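Endoglucanase FnCel5A (Fervidobacterium nodosum, PDB 3NCO) probably hydrolyses internal beta-1,4-glucosidic bonds of cellulose, as a TIM-barrel endoglucanase of glycoside hydrolase family 5. Local coordinates at residues L137-F142 with P170-I175; L157-L162 with K191-K196. One frame throughout, in Å; residues are numbered along the deposited sequence.

Contact 1: residues L137-F142 with P170-I175; sequences LFFEIF and PSRIVI
Phe139 sits between Ile173 and Ile175 in the backbone ladder that joins two neighbouring parallel strands of the TIM barrel, the pair linked by helix 151-168 as a beta-alpha-beta unit. Its N donates to Ile173 O (2.9 Å) and its O accepts from Ile175 N (2.8 Å), the usual parallel pattern of one residue bonding to two that flank its partner, Val174. Packing is tightest at the entry to the strands. Arg172, bent at chi3 (-60°), lays CD over the centre of the Phe139 ring, 3.4 Å from the centroid, a CH-pi contact. The bend also turns the guanidinium so that NH1 meets Leu137 O at 2.9 Å. Leu137 O lies in the guanidinium plane, and the N-H...O angle is 165°. Pro134 O shares NH1, while Asn169 takes NE and Tyr133 O takes NH2, so this buried cation is held by backbone and amide oxygens. Beside it, Ile173 rests CB over one face of the Phe138 ring, toward its rim. Glu140 and Ile175 lie on the face of the sheet opposite Phe139 and Val174, and Glu140 extends past Ile175 CG2 to reach Arg59 in a salt bridge. Looser ground lies at either end: Pro170 and Ser171 are exposed and make no contact with 137-142, and past Glu140 the ladder frays, the bond from Ile141 N to Ile175 O being weak at 3.3 Å. There a water bridges the two chains, 3.0 Å from Phe142 N and 2.9 Å from Ile175 O.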
# COMPACT_ATOMS: atom_id res chain seq x y z
N LEU A 137 9.65 -1.39 -10.99
CA LEU A 137 8.46 -0.55 -10.76
C LEU A 137 7.19 -1.40 -10.96
O LEU A 137 6.97 -1.92 -12.07
CB LEU A 137 8.39 0.62 -11.75
CG LEU A 137 7.14 1.50 -11.67
CD1 LEU A 137 7.07 2.30 -10.32
CD2 LEU A 137 7.09 2.44 -12.88
N PHE A 138 6.36 -1.42 -9.92
CA PHE A 138 5.05 -2.12 -9.93
C PHE A 138 3.90 -1.12 -9.91
O PHE A 138 4.05 -0.04 -9.30
CB PHE A 138 4.88 -2.98 -8.65
CG PHE A 138 5.88 -4.09 -8.50
CD1 PHE A 138 6.80 -4.39 -9.48
CD2 PHE A 138 5.82 -4.91 -7.38
CE1 PHE A 138 7.77 -5.42 -9.27
CE2 PHE A 138 6.74 -5.95 -7.18
CZ PHE A 138 7.73 -6.19 -8.13
N PHE A 139 2.76 -1.45 -10.56
CA PHE A 139 1.59 -0.58 -10.47
C PHE A 139 0.60 -1.14 -9.45
O PHE A 139 0.61 -2.35 -9.19
CB PHE A 139 0.84 -0.56 -11.81
CG PHE A 139 1.63 0.08 -12.92
CD1 PHE A 139 2.72 0.89 -12.60
CD2 PHE A 139 1.24 -0.07 -14.29
CE1 PHE A 139 3.48 1.50 -13.57
CE2 PHE A 139 1.98 0.56 -15.31
CZ PHE A 139 3.09 1.38 -14.96
N GLU A 140 -0.26 -0.29 -8.88
CA GLU A 140 -1.26 -0.73 -7.93
C GLU A 140 -2.55 0.04 -8.20
O GLU A 140 -2.61 1.21 -7.88
CB GLU A 140 -0.77 -0.46 -6.51
CG GLU A 140 -1.84 -0.89 -5.48
CD GLU A 140 -1.47 -0.65 -4.02
OE1 GLU A 140 -0.39 -0.07 -3.78
OE2 GLU A 140 -2.24 -1.03 -3.14
N ILE A 141 -3.53 -0.61 -8.84
CA ILE A 141 -4.68 0.10 -9.42
C ILE A 141 -5.38 1.09 -8.50
O ILE A 141 -5.57 2.26 -8.86
CB ILE A 141 -5.71 -0.90 -9.95
CG1 ILE A 141 -5.07 -1.58 -11.16
CG2 ILE A 141 -6.98 -0.15 -10.48
CD1 ILE A 141 -5.86 -2.82 -11.65
N PHE A 142 -5.73 0.63 -7.29
CA PHE A 142 -6.42 1.51 -6.35
C PHE A 142 -6.24 1.07 -4.90
O PHE A 142 -6.29 -0.12 -4.59
CB PHE A 142 -7.91 1.66 -6.69
CG PHE A 142 -8.58 2.79 -5.98
CD1 PHE A 142 -8.16 4.13 -6.16
CD2 PHE A 142 -9.59 2.51 -5.07
CE1 PHE A 142 -8.76 5.17 -5.43
CE2 PHE A 142 -10.24 3.54 -4.38
CZ PHE A 142 -9.83 4.86 -4.55
N PRO A 170 2.59 -5.16 -20.90
CA PRO A 170 2.01 -6.50 -20.94
C PRO A 170 2.35 -7.41 -19.75
O PRO A 170 1.56 -8.32 -19.45
CB PRO A 170 2.56 -7.12 -22.24
CG PRO A 170 3.53 -6.20 -22.75
CD PRO A 170 3.49 -4.89 -22.03
N SER A 171 3.48 -7.18 -19.09
CA SER A 171 3.91 -8.11 -18.02
C SER A 171 4.18 -7.48 -16.65
O SER A 171 4.48 -8.19 -15.68
CB SER A 171 5.16 -8.89 -18.48
OG SER A 171 6.25 -7.99 -18.71
N ARG A 172 4.13 -6.14 -16.57
CA ARG A 172 4.43 -5.45 -15.32
C ARG A 172 3.52 -5.94 -14.22
O ARG A 172 2.31 -6.16 -14.42
CB ARG A 172 4.26 -3.93 -15.44
CG ARG A 172 4.92 -3.18 -14.24
CD ARG A 172 4.79 -1.66 -14.42
NE ARG A 172 5.47 -1.23 -15.67
CZ ARG A 172 6.80 -1.13 -15.83
NH1 ARG A 172 7.63 -1.38 -14.80
NH2 ARG A 172 7.28 -0.77 -17.01
N ILE A 173 4.11 -6.10 -13.05
CA ILE A 173 3.30 -6.48 -11.90
C ILE A 173 2.20 -5.43 -11.61
O ILE A 173 2.50 -4.23 -11.51
CB ILE A 173 4.16 -6.68 -10.68
CG1 ILE A 173 5.04 -7.93 -10.85
CG2 ILE A 173 3.25 -6.79 -9.42
CD1 ILE A 173 4.30 -9.25 -10.80
N VAL A 174 0.95 -5.87 -11.45
CA VAL A 174 -0.11 -4.97 -11.03
C VAL A 174 -0.69 -5.54 -9.74
O VAL A 174 -1.05 -6.75 -9.69
CB VAL A 174 -1.21 -4.87 -12.13
CG1 VAL A 174 -2.51 -4.10 -11.61
CG2 VAL A 174 -0.57 -4.25 -13.38
N ILE A 175 -0.79 -4.69 -8.71
CA ILE A 175 -1.27 -5.13 -7.39
C ILE A 175 -2.74 -4.78 -7.29
O ILE A 175 -3.13 -3.64 -7.54
CB ILE A 175 -0.48 -4.41 -6.27
CG1 ILE A 175 0.94 -4.98 -6.24
CG2 ILE A 175 -1.12 -4.60 -4.87
CD1 ILE A 175 1.93 -4.01 -5.68
O HOH W 1 -5.34 -2.22 -6.41

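Contact 2: residues L157-L162 with K191-K196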
# COMPACT_ATOMS: atom_id res chain seq x y z
N LEU A 157 -14.69 -3.21 -12.13
CA LEU A 157 -13.85 -2.11 -12.52
C LEU A 157 -12.36 -2.42 -12.75
O LEU A 157 -11.78 -2.00 -13.77
CB LEU A 157 -13.99 -0.98 -11.45
CG LEU A 157 -13.10 0.25 -11.65
CD1 LEU A 157 -13.40 0.88 -13.00
CD2 LEU A 157 -13.35 1.26 -10.52
N TYR A 158 -11.72 -3.07 -11.77
CA TYR A 158 -10.29 -3.25 -11.85
C TYR A 158 -9.85 -3.98 -13.13
O TYR A 158 -8.83 -3.57 -13.69
CB TYR A 158 -9.68 -3.84 -10.55
CG TYR A 158 -9.59 -5.34 -10.49
CD1 TYR A 158 -10.44 -6.10 -9.64
CD2 TYR A 158 -8.64 -6.03 -11.25
CE1 TYR A 158 -10.36 -7.48 -9.58
CE2 TYR A 158 -8.55 -7.42 -11.20
CZ TYR A 158 -9.41 -8.13 -10.37
OH TYR A 158 -9.28 -9.51 -10.32
N PRO A 159 -10.64 -5.01 -13.62
CA PRO A 159 -10.19 -5.59 -14.91
C PRO A 159 -10.23 -4.62 -16.06
O PRO A 159 -9.42 -4.78 -16.98
CB PRO A 159 -11.15 -6.78 -15.13
CG PRO A 159 -11.67 -7.11 -13.71
CD PRO A 159 -11.84 -5.71 -13.13
N LYS A 160 -11.14 -3.62 -16.04
CA LYS A 160 -11.12 -2.63 -17.13
C LYS A 160 -9.85 -1.81 -17.06
O LYS A 160 -9.18 -1.55 -18.09
CB LYS A 160 -12.33 -1.73 -17.05
CG LYS A 160 -13.63 -2.54 -17.18
CD LYS A 160 -14.85 -1.64 -17.09
CE LYS A 160 -16.12 -2.49 -17.16
NZ LYS A 160 -17.32 -1.68 -16.82
N VAL A 161 -9.46 -1.47 -15.82
CA VAL A 161 -8.24 -0.68 -15.66
C VAL A 161 -7.05 -1.53 -16.12
O VAL A 161 -6.19 -1.07 -16.88
CB VAL A 161 -8.05 -0.20 -14.21
CG1 VAL A 161 -6.79 0.61 -14.17
CG2 VAL A 161 -9.22 0.68 -13.81
N LEU A 162 -7.02 -2.78 -15.64
CA LEU A 162 -5.94 -3.72 -15.97
C LEU A 162 -5.79 -3.87 -17.49
O LEU A 162 -4.66 -3.86 -18.02
CB LEU A 162 -6.21 -5.08 -15.36
CG LEU A 162 -5.11 -6.15 -15.51
CD1 LEU A 162 -3.78 -5.65 -14.93
CD2 LEU A 162 -5.60 -7.41 -14.81
N LYS A 191 -12.73 -11.29 -6.79
CA LYS A 191 -12.73 -12.20 -7.95
C LYS A 191 -11.50 -11.89 -8.82
O LYS A 191 -11.32 -10.75 -9.26
CB LYS A 191 -14.01 -12.04 -8.77
CG LYS A 191 -14.06 -12.96 -9.91
CD LYS A 191 -15.09 -12.53 -10.96
CE LYS A 191 -16.50 -12.78 -10.47
NZ LYS A 191 -17.41 -12.30 -11.55
N LEU A 192 -10.67 -12.91 -9.05
CA LEU A 192 -9.42 -12.71 -9.79
C LEU A 192 -9.67 -12.75 -11.31
O LEU A 192 -10.83 -12.88 -11.76
CB LEU A 192 -8.33 -13.67 -9.31
CG LEU A 192 -7.92 -13.46 -7.85
CD1 LEU A 192 -6.85 -14.45 -7.44
CD2 LEU A 192 -7.35 -12.03 -7.71
N VAL A 193 -8.65 -12.51 -12.08
CA VAL A 193 -8.71 -12.64 -13.54
C VAL A 193 -7.54 -13.53 -13.92
O VAL A 193 -6.66 -13.78 -13.10
CB VAL A 193 -8.61 -11.28 -14.23
CG1 VAL A 193 -9.89 -10.45 -13.91
CG2 VAL A 193 -7.38 -10.57 -13.82
N ASP A 194 -7.55 -14.03 -15.14
CA ASP A 194 -6.49 -14.91 -15.58
C ASP A 194 -5.32 -14.07 -16.03
O ASP A 194 -5.17 -13.80 -17.23
CB ASP A 194 -6.99 -15.76 -16.75
CG ASP A 194 -6.05 -16.94 -17.05
OD1 ASP A 194 -5.09 -17.20 -16.27
OD2 ASP A 194 -6.28 -17.61 -18.06
N ASP A 195 -4.50 -13.64 -15.09
CA ASP A 195 -3.33 -12.82 -15.40
C ASP A 195 -2.27 -13.34 -14.46
O ASP A 195 -2.50 -13.40 -13.23
CB ASP A 195 -3.65 -11.33 -15.13
CG ASP A 195 -2.53 -10.38 -15.63
OD1 ASP A 195 -1.38 -10.47 -15.18
OD2 ASP A 195 -2.79 -9.52 -16.49
N LYS A 196 -1.12 -13.67 -15.05
CA LYS A 196 0.02 -14.22 -14.30
C LYS A 196 0.93 -13.21 -13.65
O LYS A 196 1.89 -13.59 -12.98
CB LYS A 196 0.87 -15.15 -15.18
CG LYS A 196 0.15 -16.40 -15.71
CD LYS A 196 -0.99 -16.88 -14.78
CE LYS A 196 -1.54 -18.21 -15.26
NZ LYS A 196 -0.48 -19.25 -15.20
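Tyr158 reaches from helix 151-168 to the loop ahead of strand 198-204 and gives its phenol proton to Lys191 O. This bond, 2.6 Å from OH to O, is short and well aimed: the donor lies in the carbonyl plane on a lone pair, and Lys191 O lies at the edge of the ring, near its plane. The same hydroxyl stands 3.2 Å from Leu192 CA, so the tip of the side chain rests against the backbone of the loop at Leu192 as well as bonding to it. Val193 supplies the apolar half of the contact by dividing its two methyls. CG1 meets Pro159 CG at 3.8 Å, while CG2, placed between the backbone N and the carbonyl carbon by chi1 of -67°, meets Leu162 CD2, also at 3.8 Å; the two side chains run alongside each other, pointing opposite ways. Beyond them the carboxylate of Asp195 lies near the same leucine methyl, but its charge is spent on Arg166, with which OD2 forms a salt bridge, and OD1 accepts from Asn197 N. A phenylalanine in place of Tyr158 would probably leave Lys191 O without its phenolic donor and the loop less firmly fixed to the helix. What sets the tyrosine in position is local: Pro159 CD covers one face of its ring, toward the rim, and the ring of Trp154 meets it at about 45°. Asn155, nearly one turn back, accepts from Lys191 N, giving the helix a second polar hold on that residue. Further inward, Tyr158 touches Ile176 and Leu162 touches Val174, both of strand 174-177, while Leu192 leans on Ile198 and Val200 of strand 198-204, so the loop passes over the outside of the barrel between the helix and the next strand.

In the fold
The two contacts illustrate how a beta/alpha barrel is built in layers. Contact 1 belongs to the buried wall, where neighbouring strands are joined by backbone hydrogen bonds and an enclosed arginine; contact 2 lies farther from the chain's centre and is partly exposed, with a single phenol-to-carbonyl bond and a few methyl contacts doing the work. They share one beta-alpha-beta unit: helix 151-168 connects the strands of contact 1 and provides one side of contact 2. Their segments alternate along the chain, and they touch directly, Ile141 CG2 meeting Val161 CG1 at 3.8 Å and Val174 CG2 meeting Leu162 CD1 at 3.8 Å.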